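Local coordinates for 3-oxoacyl-[acyl-carrier-protein] synthase 2 (PDB 4JGA) that probably catalyses the condensing step of bacterial fatty acid elongation, joining malonyl-acyl-carrier-protein to a growing acyl chain with loss of carbon dioxide, at residues A[33-45]-A[375-389]. Sequence-based numbering, arbitrary orientation.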
# COMPACT_ATOMS: atom_id res chain seq x y z
N VAL A 33 -0.81 -23.68 8.67
CA VAL A 33 -0.59 -23.25 10.04
C VAL A 33 -0.05 -24.41 10.91
O VAL A 33 0.89 -24.22 11.67
CB VAL A 33 -1.88 -22.67 10.65
CG1 VAL A 33 -1.70 -22.43 12.14
CG2 VAL A 33 -2.27 -21.38 9.96
N ASN A 34 -0.62 -25.60 10.77
CA ASN A 34 -0.29 -26.68 11.71
C ASN A 34 1.13 -27.15 11.55
O ASN A 34 1.83 -27.32 12.52
CB ASN A 34 -1.21 -27.87 11.53
CG ASN A 34 -2.59 -27.61 12.04
OD1 ASN A 34 -2.81 -26.74 12.90
ND2 ASN A 34 -3.54 -28.34 11.51
N SER A 35 1.55 -27.35 10.31
CA SER A 35 2.90 -27.81 10.08
C SER A 35 3.90 -26.69 10.44
O SER A 35 4.92 -26.98 11.07
CB SER A 35 3.07 -28.28 8.63
OG SER A 35 2.82 -27.22 7.73
N SER A 36 3.62 -25.43 10.07
CA SER A 36 4.53 -24.32 10.38
C SER A 36 4.74 -24.20 11.90
O SER A 36 5.86 -24.07 12.38
CB SER A 36 4.01 -22.98 9.83
OG SER A 36 3.92 -22.96 8.43
N TRP A 37 3.64 -24.24 12.66
CA TRP A 37 3.67 -23.98 14.10
C TRP A 37 4.35 -25.13 14.83
O TRP A 37 5.15 -24.88 15.71
CB TRP A 37 2.27 -23.71 14.64
CG TRP A 37 2.19 -23.43 16.08
CD1 TRP A 37 1.49 -24.14 17.03
CD2 TRP A 37 2.85 -22.38 16.78
NE1 TRP A 37 1.68 -23.59 18.26
CE2 TRP A 37 2.51 -22.51 18.14
CE3 TRP A 37 3.69 -21.33 16.39
CZ2 TRP A 37 2.97 -21.61 19.11
CZ3 TRP A 37 4.16 -20.47 17.34
CH2 TRP A 37 3.81 -20.60 18.68
N LYS A 38 4.06 -26.38 14.44
CA LYS A 38 4.80 -27.52 15.02
C LYS A 38 6.30 -27.32 14.82
O LYS A 38 7.09 -27.50 15.75
CB LYS A 38 4.34 -28.89 14.47
N ASN A 39 6.72 -26.97 13.60
CA ASN A 39 8.15 -26.79 13.33
C ASN A 39 8.80 -25.63 14.06
O ASN A 39 9.94 -25.76 14.55
CB ASN A 39 8.42 -26.71 11.83
CG ASN A 39 8.34 -28.07 11.18
OD1 ASN A 39 8.61 -29.08 11.82
ND2 ASN A 39 7.97 -28.11 9.93
N ILE A 40 8.07 -24.52 14.18
CA ILE A 40 8.54 -23.39 14.98
C ILE A 40 8.80 -23.82 16.42
O ILE A 40 9.90 -23.63 16.97
CB ILE A 40 7.53 -22.23 14.97
CG1 ILE A 40 7.53 -21.52 13.60
CG2 ILE A 40 7.80 -21.26 16.11
CD1 ILE A 40 8.79 -20.76 13.25
N VAL A 41 7.78 -24.41 17.03
CA VAL A 41 7.89 -24.82 18.43
C VAL A 41 9.00 -25.85 18.62
O VAL A 41 9.70 -25.84 19.65
CB VAL A 41 6.50 -25.31 18.91
CG1 VAL A 41 6.59 -26.13 20.18
CG2 VAL A 41 5.58 -24.10 19.12
N ASP A 42 9.16 -26.75 17.65
CA ASP A 42 10.14 -27.82 17.76
C ASP A 42 11.56 -27.35 17.46
O ASP A 42 12.47 -28.13 17.57
CB ASP A 42 9.80 -28.99 16.83
CG ASP A 42 8.56 -29.75 17.27
OD1 ASP A 42 8.14 -29.60 18.43
OD2 ASP A 42 8.04 -30.54 16.45
N GLY A 43 11.75 -26.09 17.11
CA GLY A 43 13.08 -25.58 16.91
C GLY A 43 13.66 -25.92 15.55
O GLY A 43 14.86 -25.92 15.38
N VAL A 44 12.79 -26.17 14.57
CA VAL A 44 13.21 -26.45 13.20
C VAL A 44 13.46 -25.14 12.46
O VAL A 44 12.74 -24.16 12.66
CB VAL A 44 12.12 -27.25 12.45
CG1 VAL A 44 12.45 -27.42 10.97
CG2 VAL A 44 11.93 -28.64 13.09
N SER A 45 14.48 -25.13 11.61
CA SER A 45 14.86 -23.97 10.81
C SER A 45 14.41 -24.21 9.39
O SER A 45 14.50 -25.33 8.91
CB SER A 45 16.40 -23.75 10.82
OG SER A 45 16.78 -22.73 9.90
N PHE A 375 1.85 -16.34 14.81
CA PHE A 375 2.63 -17.04 15.85
C PHE A 375 2.25 -16.55 17.23
O PHE A 375 2.16 -17.34 18.18
CB PHE A 375 4.14 -16.90 15.64
CG PHE A 375 4.66 -17.54 14.38
CD1 PHE A 375 4.00 -18.57 13.75
CD2 PHE A 375 5.87 -17.11 13.82
CE1 PHE A 375 4.52 -19.16 12.62
CE2 PHE A 375 6.39 -17.69 12.66
CZ PHE A 375 5.71 -18.72 12.07
N SER A 376 2.00 -15.24 17.34
CA SER A 376 1.62 -14.60 18.60
C SER A 376 0.28 -15.13 19.13
O SER A 376 0.15 -15.47 20.33
CB SER A 376 1.61 -13.08 18.46
OG SER A 376 2.92 -12.56 18.17
N ALA A 377 -0.70 -15.25 18.23
CA ALA A 377 -1.96 -15.84 18.57
C ALA A 377 -1.83 -17.31 18.99
O ALA A 377 -2.51 -17.78 19.89
CB ALA A 377 -2.91 -15.71 17.40
N LEU A 378 -0.99 -18.05 18.29
CA LEU A 378 -0.78 -19.46 18.61
C LEU A 378 -0.05 -19.64 19.94
O LEU A 378 -0.27 -20.60 20.63
CB LEU A 378 -0.04 -20.19 17.45
CG LEU A 378 -0.87 -20.27 16.17
CD1 LEU A 378 -0.01 -20.59 14.95
CD2 LEU A 378 -1.93 -21.31 16.30
N ALA A 379 0.85 -18.71 20.28
CA ALA A 379 1.50 -18.76 21.59
C ALA A 379 0.46 -18.69 22.72
O ALA A 379 0.61 -19.32 23.77
CB ALA A 379 2.52 -17.64 21.75
N ILE A 380 -0.58 -17.90 22.49
CA ILE A 380 -1.70 -17.82 23.43
C ILE A 380 -2.47 -19.13 23.41
O ILE A 380 -2.78 -19.68 24.46
CB ILE A 380 -2.67 -16.68 23.09
CG1 ILE A 380 -2.05 -15.34 23.47
CG2 ILE A 380 -3.99 -16.84 23.82
CD1 ILE A 380 -2.73 -14.14 22.83
N ARG A 381 -2.80 -19.62 22.21
CA ARG A 381 -3.56 -20.88 22.11
C ARG A 381 -2.86 -22.03 22.85
O ARG A 381 -3.51 -22.78 23.58
CB ARG A 381 -3.83 -21.30 20.67
CG ARG A 381 -4.85 -22.44 20.59
CD ARG A 381 -4.91 -23.10 19.22
NE ARG A 381 -3.67 -23.81 18.94
CZ ARG A 381 -3.32 -24.29 17.75
NH1 ARG A 381 -4.12 -24.18 16.71
NH2 ARG A 381 -2.15 -24.89 17.62
N ASP A 382 -1.53 -22.14 22.67
CA ASP A 382 -0.80 -23.29 23.17
C ASP A 382 0.06 -22.97 24.40
O ASP A 382 0.76 -23.84 24.88
CB ASP A 382 0.06 -23.91 22.07
CG ASP A 382 -0.78 -24.50 20.94
OD1 ASP A 382 -2.02 -24.66 21.11
OD2 ASP A 382 -0.22 -24.76 19.85
N GLN A 383 -0.05 -21.74 24.92
CA GLN A 383 0.67 -21.37 26.15
C GLN A 383 2.13 -21.78 26.03
O GLN A 383 2.71 -22.47 26.87
CB GLN A 383 0.00 -21.99 27.37
CG GLN A 383 -1.43 -21.52 27.58
CD GLN A 383 -1.51 -20.04 27.94
OE1 GLN A 383 -1.15 -19.64 29.05
NE2 GLN A 383 -1.95 -19.22 26.99
N ILE A 384 2.73 -21.31 24.95
CA ILE A 384 4.12 -21.58 24.70
C ILE A 384 4.74 -20.46 23.88
O ILE A 384 4.13 -19.94 22.96
CB ILE A 384 4.31 -22.95 24.03
CG1 ILE A 384 5.78 -23.34 24.01
CG2 ILE A 384 3.76 -22.98 22.62
CD1 ILE A 384 5.98 -24.81 23.72
N ALA A 385 5.96 -20.10 24.27
CA ALA A 385 6.74 -19.11 23.58
C ALA A 385 7.73 -19.84 22.68
O ALA A 385 8.48 -20.70 23.16
CB ALA A 385 7.49 -18.26 24.60
N PRO A 386 7.75 -19.50 21.40
CA PRO A 386 8.70 -20.10 20.48
C PRO A 386 10.13 -19.61 20.75
O PRO A 386 10.32 -18.52 21.30
CB PRO A 386 8.18 -19.66 19.11
CG PRO A 386 7.45 -18.42 19.36
CD PRO A 386 6.89 -18.50 20.75
N PRO A 387 11.15 -20.43 20.40
CA PRO A 387 12.56 -20.15 20.73
C PRO A 387 13.24 -19.11 19.83
O PRO A 387 12.88 -18.93 18.67
CB PRO A 387 13.22 -21.51 20.52
CG PRO A 387 12.43 -22.10 19.40
CD PRO A 387 11.01 -21.65 19.60
N THR A 388 14.22 -18.41 20.39
CA THR A 388 15.19 -17.72 19.56
C THR A 388 16.30 -18.74 19.29
O THR A 388 17.15 -19.02 20.15
CB THR A 388 15.74 -16.46 20.24
OG1 THR A 388 14.65 -15.61 20.60
CG2 THR A 388 16.66 -15.76 19.31
N LEU A 389 16.26 -19.32 18.11
CA LEU A 389 17.33 -20.22 17.68
C LEU A 389 18.64 -19.47 17.56
O LEU A 389 18.68 -18.23 17.38
CB LEU A 389 16.98 -20.89 16.35
CG LEU A 389 15.71 -21.76 16.33
CD1 LEU A 389 15.58 -22.39 14.96
CD2 LEU A 389 15.78 -22.82 17.41
O HOH W 1 -4.34 -24.86 13.96
O HOH W 2 -1.41 -26.43 15.24
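With CG trans to the backbone N (chi1 -180°), the Trp37 indole extends from helix 33-41 into a hole formed by Phe375, Leu378, Ala379 and Asp382, where the backbone of helix 375-382 brings Leu378 CB over the centre of the six-membered ring, 3.6 Å from the centroid; chi1 of Leu378 (-66°) sets CD1 near Trp37 CG and Val33 CG1. On the opposite face of the indole lies Val41 CG2, from one turn further along the same helix. At the ring edge, Trp37 NE1 donates to Asp382 OD2 (2.7 Å), a short but bent bond that meets the oxygen on its anti side. Arg381 grips the same carboxylate side-on, NE to OD1 and NH2 to OD2, so OD2 takes two donors and the carboxylate's rotation is fixed. Two waters extend this network, each linking Asn34 OD1 to a terminal nitrogen of the guanidinium. Past the indole, Ile40 divides its branches: CG1 makes an off-centre CH-pi contact with the Phe375 ring, and CG2 presses tightly on Pro386 CB at 3.4 Å. Val41 CG1 meets Ile384 CD1 tip to tip (3.8 Å), and Leu389 CD1 packs against Gly43 O (3.6 Å), where a Schellman motif ends the helix. The short helix segments cross at -75°, with Trp37 as a single knob in the hole, joining the N- and C-terminal halves of the thiolase fold, with Val33 and Leu378 also resting on strand 18-26 of the central sheet.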